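Local coordinates for N-acetylneuraminate epimerase (Escherichia coli, PDB 2UVK), which converts the alpha-anomer of N-acetylneuraminate to the beta-anomer, speeding the equilibrium between the two forms of this sialic acid, at residues I131-L139 / K151-K159. Sequence-based numbering, arbitrary orientation.
Sequences IFNGYFEDL and KINAHYFDK
Segments 131-139 and 151-157, from two successive helices, run antiparallel at 166°, their axes 10.5 Å apart, with Tyr135 facing Tyr156 and Asp138 facing Ile152. The two tyrosines fill the middle of the interface. Tyr135 lays its CD1 edge over one face of the Tyr156 ring, with CD1 3.6 Å from Tyr156 CG. The ring planes are inclined at 34°, so the pair is neither a flat stack nor a T-shape. Both tyrosines hold CG anti to the backbone N, which sends each ring across to the facing helix. Ile131 extends the apolar seam, its CG2 lying 3.7 Å from Tyr156 CE1. At the other end, Ile152 places its CG2 methyl 4.0 Å from Tyr135 CD1 and also touches Leu139 CD2. Its CD1 methyl packs on the backbone of Asp138, 3.5 Å from Asp138 O. The Asp138 carboxylate instead hydrogen-bonds His104 of the second subunit, whose Met102 also packs on Ile152. The one hydrogen bond between the two segments runs from Asn153 ND2 to Tyr135 OH, at 2.6 Å. The hydroxyl lies in the amide plane of Asn153, but the bond is bent, with an N-H...O angle of 140°. A leucine at Tyr135 would probably leave the Asn153 amide without this acceptor and uncover part of the Tyr156 ring face. Beyond the pair, Phe157 stacks on Tyr276, and its side chain lies about 8 Å from that of Glu209, the predicted proton acceptor. The two helices form an antiparallel helical hairpin, inserted in the connection from strand 120-125 to strand 169-174 of one four-stranded blade of the Kelch beta-propeller. Its first helix packs against strand 82-84 through Phe132 and Phe136, and the hairpin contributes to the homodimer interface.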
loop_
_atom_site.group_PDB
_atom_site.type_symbol
_atom_site.label_atom_id
_atom_site.label_comp_id
_atom_site.label_asym_id
_atom_site.label_seq_id
_atom_site.Cartn_x
_atom_site.Cartn_y
_atom_site.Cartn_z
ATOM N N ILE B 131 2.987 -7.536 3.732
ATOM C CA ILE B 131 4.027 -8.567 3.619
ATOM C C ILE B 131 4.798 -8.687 4.933
ATOM O O ILE B 131 5.008 -9.778 5.456
ATOM C CB ILE B 131 4.960 -8.283 2.416
ATOM C CG1 ILE B 131 4.176 -8.448 1.117
ATOM C CG2 ILE B 131 6.160 -9.196 2.442
ATOM C CD1 ILE B 131 4.928 -8.033 -0.110
ATOM N N PHE B 132 5.207 -7.559 5.491
ATOM C CA PHE B 132 5.966 -7.555 6.741
ATOM C C PHE B 132 5.098 -8.118 7.890
ATOM O O PHE B 132 5.519 -9.021 8.653
ATOM C CB PHE B 132 6.400 -6.122 7.055
ATOM C CG PHE B 132 7.207 -5.979 8.298
ATOM C CD1 PHE B 132 8.585 -5.956 8.229
ATOM C CD2 PHE B 132 6.584 -5.840 9.539
ATOM C CE1 PHE B 132 9.331 -5.833 9.361
ATOM C CE2 PHE B 132 7.336 -5.681 10.664
ATOM C CZ PHE B 132 8.685 -5.687 10.582
ATOM N N ASN B 133 3.882 -7.611 8.031
ATOM C CA ASN B 133 3.020 -8.072 9.145
ATOM C C ASN B 133 2.672 -9.551 8.957
ATOM O O ASN B 133 2.576 -10.303 9.941
ATOM C CB ASN B 133 1.717 -7.308 9.197
ATOM C CG ASN B 133 1.881 -5.845 9.603
ATOM O OD1 ASN B 133 2.954 -5.410 9.979
ATOM N ND2 ASN B 133 0.801 -5.107 9.496
ATOM N N GLY B 134 2.436 -9.970 7.715
ATOM C CA GLY B 134 2.065 -11.352 7.463
ATOM C C GLY B 134 3.184 -12.296 7.821
ATOM O O GLY B 134 2.913 -13.447 8.231
ATOM N N TYR B 135 4.427 -11.884 7.639
ATOM C CA TYR B 135 5.576 -12.747 8.016
ATOM C C TYR B 135 5.502 -13.090 9.505
ATOM O O TYR B 135 5.665 -14.238 9.929
ATOM C CB TYR B 135 6.886 -12.048 7.686
ATOM C CG TYR B 135 8.139 -12.799 8.050
ATOM C CD1 TYR B 135 8.543 -13.925 7.317
ATOM C CD2 TYR B 135 8.924 -12.401 9.109
ATOM C CE1 TYR B 135 9.675 -14.577 7.632
ATOM C CE2 TYR B 135 10.074 -13.053 9.442
ATOM C CZ TYR B 135 10.451 -14.162 8.707
ATOM O OH TYR B 135 11.609 -14.844 9.047
ATOM N N PHE B 136 5.255 -12.084 10.319
ATOM C CA PHE B 136 5.184 -12.322 11.767
ATOM C C PHE B 136 3.913 -13.055 12.157
ATOM O O PHE B 136 3.928 -13.834 13.139
ATOM C CB PHE B 136 5.400 -11.009 12.533
ATOM C CG PHE B 136 6.794 -10.534 12.426
ATOM C CD1 PHE B 136 7.805 -11.127 13.178
ATOM C CD2 PHE B 136 7.141 -9.553 11.511
ATOM C CE1 PHE B 136 9.114 -10.738 13.044
ATOM C CE2 PHE B 136 8.444 -9.181 11.357
ATOM C CZ PHE B 136 9.436 -9.741 12.136
ATOM N N GLU B 137 2.815 -12.853 11.429
ATOM C CA GLU B 137 1.604 -13.628 11.664
ATOM C C GLU B 137 1.889 -15.099 11.387
ATOM O O GLU B 137 1.529 -15.993 12.185
ATOM C CB GLU B 137 0.446 -13.150 10.809
ATOM C CG GLU B 137 -0.184 -11.800 11.244
ATOM C CD GLU B 137 -1.196 -11.270 10.223
ATOM O OE1 GLU B 137 -1.635 -12.061 9.368
ATOM O OE2 GLU B 137 -1.559 -10.057 10.273
ATOM N N ASP B 138 2.554 -15.355 10.264
ATOM C CA ASP B 138 2.886 -16.745 9.883
ATOM C C ASP B 138 3.815 -17.430 10.871
ATOM O O ASP B 138 3.573 -18.589 11.280
ATOM C CB ASP B 138 3.475 -16.793 8.476
ATOM C CG ASP B 138 2.470 -16.406 7.426
ATOM O OD1 ASP B 138 1.259 -16.313 7.760
ATOM O OD2 ASP B 138 2.899 -16.227 6.258
ATOM N N LEU B 139 4.898 -16.765 11.247
ATOM C CA LEU B 139 5.777 -17.318 12.315
ATOM C C LEU B 139 5.024 -17.583 13.607
ATOM O O LEU B 139 5.280 -18.592 14.297
ATOM C CB LEU B 139 6.986 -16.421 12.593
ATOM C CG LEU B 139 7.950 -16.231 11.433
ATOM C CD1 LEU B 139 9.140 -15.388 11.843
ATOM C CD2 LEU B 139 8.447 -17.564 10.948
ATOM N N LYS B 151 9.467 -23.395 5.604
ATOM C CA LYS B 151 8.620 -23.136 4.439
ATOM C C LYS B 151 8.314 -21.637 4.368
ATOM O O LYS B 151 8.355 -21.051 3.295
ATOM C CB LYS B 151 7.325 -23.933 4.522
ATOM C CG LYS B 151 6.473 -23.925 3.278
ATOM C CD LYS B 151 5.168 -24.695 3.495
ATOM C CE LYS B 151 4.182 -24.456 2.351
ATOM N NZ LYS B 151 2.836 -24.928 2.697
ATOM N N ILE B 152 8.004 -21.051 5.518
ATOM C CA ILE B 152 7.661 -19.620 5.554
ATOM C C ILE B 152 8.847 -18.781 5.089
ATOM O O ILE B 152 8.681 -17.857 4.284
ATOM C CB ILE B 152 7.209 -19.213 6.971
ATOM C CG1 ILE B 152 5.827 -19.761 7.255
ATOM C CG2 ILE B 152 7.171 -17.676 7.121
ATOM C CD1 ILE B 152 5.508 -19.954 8.760
ATOM N N ASN B 153 10.036 -19.086 5.602
ATOM C CA ASN B 153 11.255 -18.393 5.215
ATOM C C ASN B 153 11.608 -18.581 3.749
ATOM O O ASN B 153 12.023 -17.660 3.055
ATOM C CB ASN B 153 12.428 -18.753 6.124
ATOM C CG ASN B 153 12.301 -18.158 7.498
ATOM O OD1 ASN B 153 12.592 -18.803 8.523
ATOM N ND2 ASN B 153 11.901 -16.908 7.541
ATOM N N ALA B 154 11.464 -19.805 3.268
ATOM C CA ALA B 154 11.748 -20.067 1.889
ATOM C C ALA B 154 10.849 -19.236 0.985
ATOM O O ALA B 154 11.339 -18.618 0.055
ATOM C CB ALA B 154 11.589 -21.567 1.586
ATOM N N HIS B 155 9.549 -19.211 1.274
ATOM C CA HIS B 155 8.606 -18.437 0.464
ATOM C C HIS B 155 8.944 -16.945 0.601
ATOM O O HIS B 155 8.923 -16.185 -0.369
ATOM C CB HIS B 155 7.178 -18.611 0.927
ATOM C CG HIS B 155 6.471 -19.828 0.404
ATOM N ND1 HIS B 155 6.564 -20.251 -0.904
ATOM C CD2 HIS B 155 5.554 -20.629 0.994
ATOM C CE1 HIS B 155 5.780 -21.299 -1.077
ATOM N NE2 HIS B 155 5.158 -21.554 0.058
ATOM N N TYR B 156 9.258 -16.525 1.813
ATOM C CA TYR B 156 9.477 -15.081 2.057
ATOM C C TYR B 156 10.685 -14.503 1.302
ATOM O O TYR B 156 10.616 -13.395 0.746
ATOM C CB TYR B 156 9.643 -14.828 3.544
ATOM C CG TYR B 156 9.659 -13.351 3.935
ATOM C CD1 TYR B 156 8.496 -12.608 3.948
ATOM C CD2 TYR B 156 10.842 -12.748 4.328
ATOM C CE1 TYR B 156 8.518 -11.252 4.332
ATOM C CE2 TYR B 156 10.885 -11.399 4.714
ATOM C CZ TYR B 156 9.704 -10.679 4.714
ATOM O OH TYR B 156 9.688 -9.359 5.127
ATOM N N PHE B 157 11.809 -15.218 1.304
ATOM C CA PHE B 157 13.045 -14.691 0.735
ATOM C C PHE B 157 13.239 -14.995 -0.757
ATOM O O PHE B 157 14.022 -14.324 -1.406
ATOM C CB PHE B 157 14.249 -15.157 1.543
ATOM C CG PHE B 157 14.310 -14.574 2.908
ATOM C CD1 PHE B 157 14.660 -13.245 3.069
ATOM C CD2 PHE B 157 14.044 -15.324 4.039
ATOM C CE1 PHE B 157 14.722 -12.670 4.335
ATOM C CE2 PHE B 157 14.093 -14.743 5.300
ATOM C CZ PHE B 157 14.445 -13.413 5.439
ATOM N N ASP B 158 12.460 -15.924 -1.295
ATOM C CA ASP B 158 12.619 -16.340 -2.699
ATOM C C ASP B 158 11.663 -15.556 -3.594
ATOM O O ASP B 158 10.706 -16.096 -4.174
ATOM C CB ASP B 158 12.360 -17.842 -2.857
ATOM C CG ASP B 158 12.679 -18.344 -4.255
ATOM O OD1 ASP B 158 13.431 -17.652 -4.974
ATOM O OD2 ASP B 158 12.167 -19.428 -4.621
ATOM N N LYS B 159 11.902 -14.254 -3.671
ATOM C CA LYS B 159 11.093 -13.386 -4.515
ATOM C C LYS B 159 11.999 -12.347 -5.137
ATOM O O LYS B 159 13.043 -12.008 -4.583
ATOM C CB LYS B 159 10.026 -12.660 -3.684
ATOM C CG LYS B 159 9.159 -13.515 -2.809
ATOM C CD LYS B 159 8.051 -12.668 -2.144
ATOM C CE LYS B 159 7.158 -13.509 -1.234
ATOM N NZ LYS B 159 6.540 -14.661 -1.943
#